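Local structure of NS3-like protein (Alongshan virus, 6M40) at residues K31-V39 with M62-K70. The protein probably hydrolyses ATP and other ribonucleoside triphosphates as the helicase part of a flavivirus NS3-like protein that acts on RNA. Residues are numbered along the deposited sequence; the frame is centred on the assembly and turned at random.
Sequences KTRAIPEYV and MLESLQGTK
The pyrrolidine ring of Pro36 turns one face to Leu66, whose CD2 sits almost straight over the ring, 3.6 Å from Pro36 CG. At the CG corner of that ring, tilted toward the same face, comes the backbone O of Ser65. Leu66 reaches this place because its CG stands beside the backbone N (chi1 -67°), and the same methyl approaches Val39 CG1 at 4.3 Å. Next to Pro36, Ile35 CD1 lies 4.1 Å from CG of selenomethionine Met62, the two side chains crossing at about a right angle; one turn before Pro36, Thr32 CB meets Ser65 CB at 3.7 Å. No hydrogen bond spans the segments: on their own side, Ser65 OG bonds to Glu61 O, with Met62 O near, and Thr69 OG1 donates to Leu66 O (2.7 Å) from 45° above the carbonyl plane. Lys31 and Thr32 belong to the GKT of a Walker A P-loop, Lys31 is salt-bridged to Asp116 of the DExH motif, and Leu66 touches Val90 of strand 88-92. With 317 Å² buried, the contact rests mainly on van der Waals packing, joining the P-loop helix to the end of helix 56-64 and the following turn, chiefly through Ser65 and Leu66.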
ATOM      1  N   LYS A  31      -2.126 -18.369  -2.917  1.00 98.20           N
ATOM      2  CA  LYS A  31      -3.361 -17.819  -2.374  1.00 94.66           C
ATOM      3  C   LYS A  31      -4.492 -18.038  -3.360  1.00 96.20           C
ATOM      4  O   LYS A  31      -5.585 -18.437  -2.966  1.00 97.13           O
ATOM      5  CB  LYS A  31      -3.170 -16.332  -2.063  1.00 92.04           C
ATOM      6  CG  LYS A  31      -2.491 -16.041  -0.725  1.00 98.51           C
ATOM      7  CD  LYS A  31      -1.401 -14.961  -0.827  1.00 95.94           C
ATOM      8  CE  LYS A  31      -1.850 -13.729  -1.599  1.00 90.77           C
ATOM      9  NZ  LYS A  31      -1.453 -12.469  -0.917  1.00 85.97           N
ATOM     10  N   THR A  32      -4.236 -17.789  -4.650  1.00 98.62           N
ATOM     11  CA  THR A  32      -5.202 -18.051  -5.714  1.00100.37           C
ATOM     12  C   THR A  32      -5.950 -19.360  -5.510  1.00 98.34           C
ATOM     13  O   THR A  32      -7.167 -19.431  -5.701  1.00 96.12           O
ATOM     14  CB  THR A  32      -4.472 -18.087  -7.060  1.00 99.66           C
ATOM     15  OG1 THR A  32      -3.489 -19.133  -7.029  1.00 97.58           O
ATOM     16  CG2 THR A  32      -3.785 -16.764  -7.364  1.00 98.62           C
ATOM     17  N   ARG A  33      -5.216 -20.419  -5.173  1.00 94.12           N
ATOM     18  CA  ARG A  33      -5.840 -21.707  -4.897  1.00 95.65           C
ATOM     19  C   ARG A  33      -6.792 -21.616  -3.711  1.00 92.52           C
ATOM     20  O   ARG A  33      -7.846 -22.256  -3.720  1.00 94.21           O
ATOM     21  CB  ARG A  33      -4.723 -22.746  -4.690  1.00100.79           C
ATOM     22  CG  ARG A  33      -5.038 -23.971  -3.839  1.00101.76           C
ATOM     23  CD  ARG A  33      -5.416 -25.198  -4.662  1.00 98.21           C
ATOM     24  NE  ARG A  33      -5.362 -26.418  -3.854  1.00103.66           N
ATOM     25  CZ  ARG A  33      -6.188 -26.690  -2.848  1.00110.31           C
ATOM     26  NH1 ARG A  33      -7.132 -25.825  -2.514  1.00109.00           N
ATOM     27  NH2 ARG A  33      -6.064 -27.822  -2.170  1.00133.98           N
ATOM     28  N   ALA A  34      -6.474 -20.786  -2.718  1.00 93.31           N
ATOM     29  CA  ALA A  34      -7.171 -20.829  -1.441  1.00 94.85           C
ATOM     30  C   ALA A  34      -8.309 -19.825  -1.305  1.00 92.24           C
ATOM     31  O   ALA A  34      -9.197 -20.054  -0.481  1.00 90.46           O
ATOM     32  CB  ALA A  34      -6.182 -20.592  -0.290  1.00 96.82           C
ATOM     33  N   ILE A  35      -8.327 -18.731  -2.061  1.00 93.79           N
ATOM     34  CA  ILE A  35      -9.329 -17.707  -1.778  1.00 88.02           C
ATOM     35  C   ILE A  35     -10.719 -18.141  -2.241  1.00 86.93           C
ATOM     36  O   ILE A  35     -11.704 -17.814  -1.563  1.00 84.05           O
ATOM     37  CB  ILE A  35      -8.982 -16.332  -2.387  1.00 83.56           C
ATOM     38  CG1 ILE A  35      -7.992 -16.391  -3.556  1.00 86.75           C
ATOM     39  CG2 ILE A  35      -8.419 -15.399  -1.327  1.00 83.13           C
ATOM     40  CD1 ILE A  35      -7.339 -15.034  -3.849  1.00 87.42           C
ATOM     41  N   PRO A  36     -10.879 -18.835  -3.376  1.00 90.52           N
ATOM     42  CA  PRO A  36     -12.230 -19.300  -3.733  1.00 87.78           C
ATOM     43  C   PRO A  36     -12.815 -20.260  -2.710  1.00 89.81           C
ATOM     44  O   PRO A  36     -14.040 -20.329  -2.563  1.00 86.07           O
ATOM     45  CB  PRO A  36     -12.031 -19.973  -5.097  1.00 89.39           C
ATOM     46  CG  PRO A  36     -10.766 -19.377  -5.644  1.00 90.23           C
ATOM     47  CD  PRO A  36      -9.901 -19.130  -4.444  1.00 91.27           C
ATOM     48  N   GLU A  37     -11.983 -21.021  -2.000  1.00 90.95           N
ATOM     49  CA  GLU A  37     -12.516 -21.875  -0.946  1.00 91.92           C
ATOM     50  C   GLU A  37     -12.994 -21.059   0.250  1.00 89.91           C
ATOM     51  O   GLU A  37     -13.938 -21.466   0.935  1.00 89.17           O
ATOM     52  CB  GLU A  37     -11.465 -22.894  -0.506  1.00 94.08           C
ATOM     53  CG  GLU A  37     -11.560 -24.238  -1.217  1.00101.07           C
ATOM     54  CD  GLU A  37     -12.643 -25.130  -0.639  1.00105.13           C
ATOM     55  OE1 GLU A  37     -13.562 -24.607   0.022  1.00 94.77           O
ATOM     56  OE2 GLU A  37     -12.567 -26.360  -0.840  1.00113.54           O
ATOM     57  N   TYR A  38     -12.364 -19.912   0.518  1.00 88.02           N
ATOM     58  CA  TYR A  38     -12.798 -19.092   1.645  1.00 87.35           C
ATOM     59  C   TYR A  38     -14.120 -18.394   1.352  1.00 86.16           C
ATOM     60  O   TYR A  38     -14.927 -18.205   2.269  1.00 84.28           O
ATOM     61  CB  TYR A  38     -11.713 -18.075   2.020  1.00 85.53           C
ATOM     62  CG  TYR A  38     -10.550 -18.678   2.799  1.00 88.25           C
ATOM     63  CD1 TYR A  38     -10.742 -19.225   4.063  1.00 88.62           C
ATOM     64  CD2 TYR A  38      -9.264 -18.703   2.269  1.00 88.28           C
ATOM     65  CE1 TYR A  38      -9.692 -19.780   4.772  1.00 96.85           C
ATOM     66  CE2 TYR A  38      -8.206 -19.259   2.975  1.00 96.93           C
ATOM     67  CZ  TYR A  38      -8.428 -19.799   4.223  1.00 98.11           C
ATOM     68  OH  TYR A  38      -7.385 -20.354   4.935  1.00107.38           O
ATOM     69  N   VAL A  39     -14.385 -18.033   0.091  1.00 86.76           N
ATOM     70  CA  VAL A  39     -15.635 -17.342  -0.222  1.00 84.95           C
ATOM     71  C   VAL A  39     -16.822 -18.287  -0.074  1.00 88.78           C
ATOM     72  O   VAL A  39     -17.893 -17.889   0.397  1.00 84.60           O
ATOM     73  CB  VAL A  39     -15.598 -16.724  -1.635  1.00 82.58           C
ATOM     74  CG1 VAL A  39     -14.383 -15.821  -1.811  1.00 80.23           C
ATOM     75  CG2 VAL A  39     -15.650 -17.800  -2.709  1.00 88.37           C
HETATM   76  N   MSE A  62      -7.404 -11.526  -8.374  1.00 76.58           N
HETATM   77  CA  MSE A  62      -8.395 -12.182  -7.533  1.00 77.63           C
HETATM   78  C   MSE A  62      -9.600 -12.542  -8.377  1.00 79.05           C
HETATM   79  O   MSE A  62     -10.189 -13.613  -8.225  1.00 80.81           O
HETATM   80  CB  MSE A  62      -8.782 -11.281  -6.354  1.00 74.99           C
HETATM   81  CG  MSE A  62      -7.671 -11.183  -5.318  1.00 77.76           C
HETATM   82 SE   MSE A  62      -8.142 -10.174  -3.716  1.00 89.54          SE
HETATM   83  CE  MSE A  62      -8.115  -8.358  -4.441  1.00 74.61           C
ATOM     84  N   LEU A  63      -9.951 -11.633  -9.286  1.00 80.55           N
ATOM     85  CA  LEU A  63     -11.036 -11.901 -10.222  1.00 79.95           C
ATOM     86  C   LEU A  63     -10.713 -13.106 -11.096  1.00 81.49           C
ATOM     87  O   LEU A  63     -11.527 -14.028 -11.225  1.00 83.33           O
ATOM     88  CB  LEU A  63     -11.285 -10.669 -11.080  1.00 76.43           C
ATOM     89  CG  LEU A  63     -12.716 -10.199 -11.322  1.00 73.96           C
ATOM     90  CD1 LEU A  63     -12.834  -9.766 -12.783  1.00 88.18           C
ATOM     91  CD2 LEU A  63     -13.766 -11.242 -10.979  1.00 70.92           C
ATOM     92  N   GLU A  64      -9.529 -13.114 -11.716  1.00 81.29           N
ATOM     93  CA  GLU A  64      -9.103 -14.290 -12.468  1.00 81.28           C
ATOM     94  C   GLU A  64      -9.297 -15.551 -11.625  1.00 80.60           C
ATOM     95  O   GLU A  64     -10.100 -16.425 -11.963  1.00 86.41           O
ATOM     96  CB  GLU A  64      -7.643 -14.133 -12.926  1.00 85.15           C
ATOM     97  CG  GLU A  64      -7.449 -13.086 -14.047  1.00 85.92           C
ATOM     98  CD  GLU A  64      -6.055 -13.088 -14.675  1.00 96.02           C
ATOM     99  OE1 GLU A  64      -5.482 -14.179 -14.872  1.00103.25           O
ATOM    100  OE2 GLU A  64      -5.534 -11.992 -14.983  1.00 93.97           O
ATOM    101  N   SER A  65      -8.629 -15.617 -10.478  1.00 76.44           N
ATOM    102  CA  SER A  65      -8.618 -16.814  -9.624  1.00 79.14           C
ATOM    103  C   SER A  65      -9.972 -17.159  -9.025  1.00 82.06           C
ATOM    104  O   SER A  65     -10.045 -18.092  -8.210  1.00 83.48           O
ATOM    105  CB  SER A  65      -7.599 -16.637  -8.494  1.00 85.50           C
ATOM    106  OG  SER A  65      -7.858 -15.442  -7.774  1.00 85.36           O
ATOM    107  N   LEU A  66     -11.048 -16.454  -9.356  1.00 83.89           N
ATOM    108  CA  LEU A  66     -12.396 -16.851  -8.977  1.00 89.80           C
ATOM    109  C   LEU A  66     -13.241 -17.174 -10.196  1.00 98.52           C
ATOM    110  O   LEU A  66     -14.464 -17.308 -10.069  1.00100.61           O
ATOM    111  CB  LEU A  66     -13.070 -15.740  -8.171  1.00 88.89           C
ATOM    112  CG  LEU A  66     -12.522 -15.412  -6.781  1.00 84.10           C
ATOM    113  CD1 LEU A  66     -13.049 -14.061  -6.318  1.00 78.16           C
ATOM    114  CD2 LEU A  66     -12.898 -16.500  -5.794  1.00 84.72           C
ATOM    115  N   GLN A  67     -12.620 -17.296 -11.371  1.00 96.76           N
ATOM    116  CA  GLN A  67     -13.357 -17.342 -12.628  1.00 97.59           C
ATOM    117  C   GLN A  67     -14.574 -18.253 -12.537  1.00105.43           C
ATOM    118  O   GLN A  67     -15.703 -17.827 -12.798  1.00111.12           O
ATOM    119  CB  GLN A  67     -12.426 -17.776 -13.767  1.00 96.15           C
ATOM    120  CG  GLN A  67     -11.929 -16.606 -14.610  1.00101.10           C
ATOM    121  CD  GLN A  67     -11.148 -17.032 -15.837  1.00100.64           C
ATOM    122  OE1 GLN A  67     -10.559 -18.109 -15.871  1.00104.29           O
ATOM    123  NE2 GLN A  67     -11.143 -16.181 -16.855  1.00101.28           N
ATOM    124  N   GLY A  68     -14.366 -19.504 -12.144  1.00106.62           N
ATOM    125  CA  GLY A  68     -15.473 -20.433 -12.045  1.00116.01           C
ATOM    126  C   GLY A  68     -16.178 -20.400 -10.704  1.00120.33           C
ATOM    127  O   GLY A  68     -16.081 -21.357  -9.933  1.00125.95           O
ATOM    128  N   THR A  69     -16.903 -19.321 -10.413  1.00118.39           N
ATOM    129  CA  THR A  69     -17.646 -19.218  -9.160  1.00111.56           C
ATOM    130  C   THR A  69     -18.918 -18.386  -9.360  1.00107.88           C
ATOM    131  O   THR A  69     -19.173 -17.414  -8.645  1.00110.42           O
ATOM    132  CB  THR A  69     -16.767 -18.620  -8.057  1.00104.58           C
ATOM    133  OG1 THR A  69     -15.414 -19.070  -8.211  1.00106.03           O
ATOM    134  CG2 THR A  69     -17.278 -19.039  -6.683  1.00105.72           C
ATOM    135  N   LYS A  70     -19.727 -18.770 -10.343  1.00110.09           N
ATOM    136  CA  LYS A  70     -21.062 -18.223 -10.576  1.00112.32           C
ATOM    137  C   LYS A  70     -21.157 -16.706 -10.391  1.00111.99           C
ATOM    138  O   LYS A  70     -20.491 -15.960 -11.114  1.00113.77           O
ATOM    139  CB  LYS A  70     -22.075 -18.957  -9.682  1.00117.03           C
ATOM    140  CG  LYS A  70     -22.338 -20.394 -10.142  1.00128.45           C
ATOM    141  CD  LYS A  70     -23.327 -21.164  -9.268  1.00138.08           C
ATOM    142  CE  LYS A  70     -23.227 -22.667  -9.536  1.00125.98           C
ATOM    143  NZ  LYS A  70     -21.867 -23.209  -9.238  1.00115.17           N
TER